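Local coordinates for DCN1-like protein 3 (Homo sapiens, PDB 4GBA), which promotes cullin neddylation by helping transfer NEDD8 from N-terminally acetylated E2 enzymes to cullin-RBX complexes, here represented by its DCUN1 (PONY) domain, at residues W49-A54 / K69-D74; T88-E93 / F130-P135. One frame throughout, in Å; residues are numbered along the deposited sequence.

Contact 1: residues W49-A54 / K69-D74; sequences WKFQAA and KAISAD
The F51 ring meets I71 at its edge: CE1 of F51 lies 4.2 Å from CD1 of I71, with the methyl near the ring plane and the two side chains at about a right angle. F59 adds an edge-to-face ring contact to F51. The indole of W49 faces its own neighbour, CD of K50 sitting 3.7 Å above the ring plane and offset toward the rim, while W49 NE1 is hydrogen-bonded to D98.

The aliphatic part of K50 lies between the W49 indole and I71. Its CG comes to 3.5 Å from CG2 of I71, and the bend at chi2 (53°) turns CD over the W49 face. With chi1 of I71 at 64°, CG1 sits between the backbone N and the carbonyl carbon, and the two branches reach different partners, CG2 taking K50 and CD1 taking F51.

Both backbones leave their helices through Schellman motifs: Q52 and S72 have positive phi, with bonds from Q52 N to W49 O (2.8 Å) and S72 N to K69 O (3.1 Å). Helices 42-50 and 61-71 flank strand 59-60, antiparallel to strand 22-23, probably as in paired EF-hand-like helix-loop-helix units of the DCUN1 domain.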
loop_
_atom_site.group_PDB
_atom_site.type_symbol
_atom_site.label_atom_id
_atom_site.label_comp_id
_atom_site.label_asym_id
_atom_site.label_seq_id
_atom_site.Cartn_x
_atom_site.Cartn_y
_atom_site.Cartn_z
ATOM N N TRP A 49 1.068 8.282 1.140
ATOM C CA TRP A 49 1.156 8.623 -0.270
ATOM C C TRP A 49 1.295 10.150 -0.458
ATOM O O TRP A 49 2.281 10.623 -1.023
ATOM C CB TRP A 49 -0.064 8.053 -1.011
ATOM C CG TRP A 49 -0.242 8.531 -2.451
ATOM C CD1 TRP A 49 0.685 8.491 -3.453
ATOM C CD2 TRP A 49 -1.440 9.077 -3.033
ATOM N NE1 TRP A 49 0.144 8.976 -4.622
ATOM C CE2 TRP A 49 -1.154 9.347 -4.393
ATOM C CE3 TRP A 49 -2.720 9.368 -2.536
ATOM C CZ2 TRP A 49 -2.104 9.900 -5.265
ATOM C CZ3 TRP A 49 -3.667 9.917 -3.401
ATOM C CH2 TRP A 49 -3.350 10.179 -4.753
ATOM N N LYS A 50 0.316 10.904 0.046
ATOM C CA LYS A 50 0.347 12.375 0.042
ATOM C C LYS A 50 1.631 12.981 0.639
ATOM O O LYS A 50 2.126 13.996 0.149
ATOM C CB LYS A 50 -0.873 12.924 0.786
ATOM C CG LYS A 50 -1.806 13.683 -0.082
ATOM C CD LYS A 50 -2.205 12.876 -1.279
ATOM C CE LYS A 50 -2.999 13.742 -2.246
ATOM N NZ LYS A 50 -2.265 14.995 -2.496
ATOM N N PHE A 51 2.165 12.368 1.700
ATOM C CA PHE A 51 3.394 12.869 2.323
ATOM C C PHE A 51 4.630 12.339 1.609
ATOM O O PHE A 51 5.759 12.693 1.957
ATOM C CB PHE A 51 3.468 12.480 3.806
ATOM C CG PHE A 51 2.426 13.149 4.671
ATOM C CD1 PHE A 51 1.439 13.950 4.114
ATOM C CD2 PHE A 51 2.445 12.981 6.041
ATOM C CE1 PHE A 51 0.485 14.561 4.906
ATOM C CE2 PHE A 51 1.500 13.591 6.844
ATOM C CZ PHE A 51 0.518 14.386 6.272
ATOM N N GLN A 52 4.409 11.463 0.628
ATOM C CA GLN A 52 5.506 10.855 -0.129
ATOM C C GLN A 52 6.551 10.210 0.785
ATOM O O GLN A 52 7.751 10.483 0.646
ATOM C CB GLN A 52 6.201 11.908 -0.999
ATOM C CG GLN A 52 5.282 12.718 -1.892
ATOM C CD GLN A 52 6.066 13.527 -2.907
ATOM O OE1 GLN A 52 6.199 14.748 -2.785
ATOM N NE2 GLN A 52 6.613 12.843 -3.905
ATOM N N ALA A 53 6.103 9.374 1.718
ATOM C CA ALA A 53 7.008 8.766 2.683
ATOM C C ALA A 53 7.891 7.637 2.086
ATOM O O ALA A 53 9.129 7.742 2.028
ATOM C CB ALA A 53 6.227 8.267 3.872
ATOM N N ALA A 54 7.248 6.560 1.658
ATOM C CA ALA A 54 7.946 5.379 1.121
ATOM C C ALA A 54 8.777 4.558 2.142
ATOM O O ALA A 54 9.190 3.424 1.847
ATOM C CB ALA A 54 8.789 5.749 -0.120
ATOM N N LYS A 69 1.342 20.765 4.273
ATOM C CA LYS A 69 1.147 21.856 3.309
ATOM C C LYS A 69 0.377 21.425 2.060
ATOM O O LYS A 69 -0.490 22.145 1.586
ATOM C CB LYS A 69 2.484 22.493 2.902
ATOM C CG LYS A 69 3.152 23.305 4.011
ATOM C CD LYS A 69 4.583 23.711 3.650
ATOM C CE LYS A 69 5.388 24.001 4.914
ATOM N NZ LYS A 69 6.852 24.067 4.648
ATOM N N ALA A 70 0.690 20.246 1.533
ATOM C CA ALA A 70 0.066 19.772 0.297
ATOM C C ALA A 70 -1.439 19.580 0.436
ATOM O O ALA A 70 -2.183 19.747 -0.530
ATOM C CB ALA A 70 0.732 18.478 -0.187
ATOM N N ILE A 71 -1.884 19.214 1.636
ATOM C CA ILE A 71 -3.302 18.980 1.876
ATOM C C ILE A 71 -3.926 20.111 2.705
ATOM O O ILE A 71 -5.085 20.037 3.109
ATOM C CB ILE A 71 -3.539 17.610 2.530
ATOM C CG1 ILE A 71 -2.889 17.563 3.918
ATOM C CG2 ILE A 71 -2.982 16.515 1.623
ATOM C CD1 ILE A 71 -3.283 16.358 4.760
ATOM N N SER A 72 -3.146 21.167 2.921
ATOM C CA SER A 72 -3.597 22.360 3.638
ATOM C C SER A 72 -4.164 22.041 5.011
ATOM O O SER A 72 -5.343 22.296 5.297
ATOM C CB SER A 72 -4.596 23.168 2.799
ATOM O OG SER A 72 -3.914 23.753 1.709
ATOM N N ALA A 73 -3.304 21.478 5.849
ATOM C CA ALA A 73 -3.658 21.174 7.218
ATOM C C ALA A 73 -2.462 21.490 8.086
ATOM O O ALA A 73 -1.309 21.316 7.681
ATOM C CB ALA A 73 -4.063 19.709 7.365
ATOM N N ASP A 74 -2.748 22.001 9.275
ATOM C CA ASP A 74 -1.727 22.179 10.293
ATOM C C ASP A 74 -2.259 21.614 11.622
ATOM O O ASP A 74 -1.769 21.943 12.708
ATOM C CB ASP A 74 -1.320 23.648 10.419
ATOM C CG ASP A 74 -2.477 24.546 10.852
ATOM O OD1 ASP A 74 -3.587 24.036 11.145
ATOM O OD2 ASP A 74 -2.265 25.778 10.934
#

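Contact 2: residues T88-E93 / F130-P135; sequences TEAKQE and FTQNNP
Polar bonding between K91 and Q132 is the direct link across this contact. K91 NZ donates to OE1 of Q132 at 3.3 Å, a long bond whose donor stands 56° out of the carbonyl plane rather than on a lone pair. NE2 of Q132 donates to L87 O, near the end of helix 76-89, and to a water at 2.9 Å that weakly reaches A90 O.

The lysine's aliphatic chain also makes van der Waals contact with the amide. CG of K91 packs closely against NE2 of Q132 (3.2 Å), and CB of A90 lies 4.0 Å from NE2 of Q132. Bends at chi3 and chi4 of K91 fold NZ back, so that CG and NZ meet the two ends of one amide.

Bonds within each segment shape both sides. T88 O accepts backbone N of K91 and, from the opposite face of its plane, a side-chain-to-backbone bond from NE2 of Q92 at 3.0 Å, nearly straight at 168°. Type I turns run from E89 to Q92 and from F130 to N133, the second closed by N133 N to F130 O (2.9 Å).

A leucine in place of Q132 would probably cost L87 O and the K91 ammonium this partner and leave the water without its NE2 donor. The chemistry thus implies a polar, partly hydrated join, concentrated on one glutamine, between the end of helix 76-89 and the loop after helix 119-129.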
loop_
_atom_site.group_PDB
_atom_site.type_symbol
_atom_site.label_atom_id
_atom_site.label_comp_id
_atom_site.label_asym_id
_atom_site.label_seq_id
_atom_site.Cartn_x
_atom_site.Cartn_y
_atom_site.Cartn_z
ATOM N N THR A 88 -11.627 10.492 -2.539
ATOM C CA THR A 88 -12.098 10.823 -3.878
ATOM C C THR A 88 -10.947 10.947 -4.857
ATOM O O THR A 88 -11.005 10.406 -5.958
ATOM C CB THR A 88 -12.935 12.119 -3.867
ATOM O OG1 THR A 88 -14.220 11.826 -3.317
ATOM C CG2 THR A 88 -13.125 12.663 -5.269
ATOM N N GLU A 89 -9.903 11.658 -4.450
ATOM C CA GLU A 89 -8.708 11.827 -5.281
ATOM C C GLU A 89 -8.144 10.478 -5.729
ATOM O O GLU A 89 -7.834 10.281 -6.906
ATOM C CB GLU A 89 -7.645 12.584 -4.490
ATOM C CG GLU A 89 -6.504 13.157 -5.303
ATOM C CD GLU A 89 -5.594 14.033 -4.453
ATOM O OE1 GLU A 89 -6.000 14.412 -3.332
ATOM O OE2 GLU A 89 -4.469 14.342 -4.892
ATOM N N ALA A 90 -8.029 9.550 -4.781
ATOM C CA ALA A 90 -7.422 8.241 -5.028
ATOM C C ALA A 90 -8.247 7.368 -5.969
ATOM O O ALA A 90 -7.786 6.318 -6.405
ATOM C CB ALA A 90 -7.170 7.513 -3.716
ATOM N N LYS A 91 -9.461 7.807 -6.282
ATOM C CA LYS A 91 -10.329 7.084 -7.208
ATOM C C LYS A 91 -10.122 7.494 -8.669
ATOM O O LYS A 91 -10.462 6.740 -9.575
ATOM C CB LYS A 91 -11.801 7.263 -6.827
ATOM C CG LYS A 91 -12.281 6.305 -5.756
ATOM C CD LYS A 91 -13.756 5.997 -5.940
ATOM C CE LYS A 91 -14.638 7.099 -5.365
ATOM N NZ LYS A 91 -14.911 6.902 -3.900
ATOM N N GLN A 92 -9.579 8.688 -8.892
ATOM C CA GLN A 92 -9.309 9.152 -10.246
ATOM C C GLN A 92 -8.214 8.283 -10.855
ATOM O O GLN A 92 -7.255 7.929 -10.177
ATOM C CB GLN A 92 -8.887 10.627 -10.261
ATOM C CG GLN A 92 -9.767 11.571 -9.431
ATOM C CD GLN A 92 -11.278 11.418 -9.693
ATOM O OE1 GLN A 92 -11.774 11.753 -10.781
ATOM N NE2 GLN A 92 -12.015 10.927 -8.683
ATOM N N GLU A 93 -8.353 7.963 -12.139
ATOM C CA GLU A 93 -7.494 6.975 -12.797
ATOM C C GLU A 93 -5.991 7.240 -12.683
ATOM O O GLU A 93 -5.218 6.340 -12.366
ATOM C CB GLU A 93 -7.875 6.824 -14.275
ATOM C CG GLU A 93 -7.227 5.616 -14.937
ATOM C CD GLU A 93 -7.303 5.640 -16.456
ATOM O OE1 GLU A 93 -8.172 6.362 -17.006
ATOM O OE2 GLU A 93 -6.485 4.931 -17.094
ATOM N N PHE A 130 -6.354 -1.634 -3.280
ATOM C CA PHE A 130 -7.568 -1.815 -4.076
ATOM C C PHE A 130 -8.857 -1.578 -3.283
ATOM O O PHE A 130 -9.951 -1.848 -3.779
ATOM C CB PHE A 130 -7.603 -3.213 -4.719
ATOM C CG PHE A 130 -6.701 -3.357 -5.928
ATOM C CD1 PHE A 130 -6.956 -2.635 -7.094
ATOM C CD2 PHE A 130 -5.609 -4.217 -5.905
ATOM C CE1 PHE A 130 -6.141 -2.761 -8.203
ATOM C CE2 PHE A 130 -4.782 -4.348 -7.023
ATOM C CZ PHE A 130 -5.049 -3.622 -8.172
ATOM N N THR A 131 -8.724 -1.071 -2.059
ATOM C CA THR A 131 -9.865 -0.837 -1.163
ATOM C C THR A 131 -11.129 -0.277 -1.851
ATOM O O THR A 131 -12.214 -0.822 -1.674
ATOM C CB THR A 131 -9.459 0.060 0.052
ATOM O OG1 THR A 131 -8.537 -0.652 0.894
ATOM C CG2 THR A 131 -10.662 0.446 0.864
ATOM N N GLN A 132 -11.000 0.788 -2.638
ATOM C CA GLN A 132 -12.183 1.412 -3.245
ATOM C C GLN A 132 -12.642 0.742 -4.538
ATOM O O GLN A 132 -13.732 1.006 -5.029
ATOM C CB GLN A 132 -11.962 2.911 -3.494
ATOM C CG GLN A 132 -11.462 3.665 -2.265
ATOM C CD GLN A 132 -11.656 5.171 -2.365
ATOM O OE1 GLN A 132 -12.651 5.705 -1.878
ATOM N NE2 GLN A 132 -10.697 5.862 -2.970
ATOM N N ASN A 133 -11.801 -0.120 -5.092
ATOM C CA ASN A 133 -12.066 -0.709 -6.405
ATOM C C ASN A 133 -11.489 -2.111 -6.526
ATOM O O ASN A 133 -10.434 -2.295 -7.130
ATOM C CB ASN A 133 -11.507 0.184 -7.531
ATOM C CG ASN A 133 -9.976 0.397 -7.431
ATOM O OD1 ASN A 133 -9.365 0.176 -6.376
ATOM N ND2 ASN A 133 -9.361 0.827 -8.539
ATOM N N ASN A 134 -12.170 -3.093 -5.939
ATOM C CA ASN A 134 -11.735 -4.485 -6.053
ATOM C C ASN A 134 -11.940 -5.034 -7.464
ATOM O O ASN A 134 -13.072 -5.153 -7.937
ATOM C CB ASN A 134 -12.456 -5.395 -5.047
ATOM C CG ASN A 134 -11.650 -5.631 -3.765
ATOM O OD1 ASN A 134 -10.950 -4.744 -3.272
ATOM N ND2 ASN A 134 -11.766 -6.833 -3.215
ATOM N N PRO A 135 -10.843 -5.370 -8.148
ATOM C CA PRO A 135 -10.980 -6.054 -9.438
ATOM C C PRO A 135 -11.491 -7.486 -9.220
ATOM O O PRO A 135 -11.220 -8.094 -8.177
ATOM C CB PRO A 135 -9.545 -6.079 -9.983
ATOM C CG PRO A 135 -8.731 -5.207 -9.055
ATOM C CD PRO A 135 -9.440 -5.224 -7.739
HETATM O O HOH W 1 -9.030 4.196 -4.695
#

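Overall arrangement
From the N terminus, the chain runs through helix 42-50 into contact 1, which closes a short loop of 14 residues, holding strand 59-60 and most of helix 61-71. Helix 76-89 follows and leads into contact 2, which closes a longer loop of 36 residues, mostly helices 93-107 and 119-129. The two loops are in series, neither nested nor crossed. Contact 1 ties helix 42-50 to helix 61-71, and contact 2 ties helix 76-89 to the 130-135 loop. Although their centres are 19 Å apart, they are joined by W49-A90 packing and by a long, weak ion pair, NZ of K50 lying 3.3 Å from OE2 of E89, which also pairs with K95.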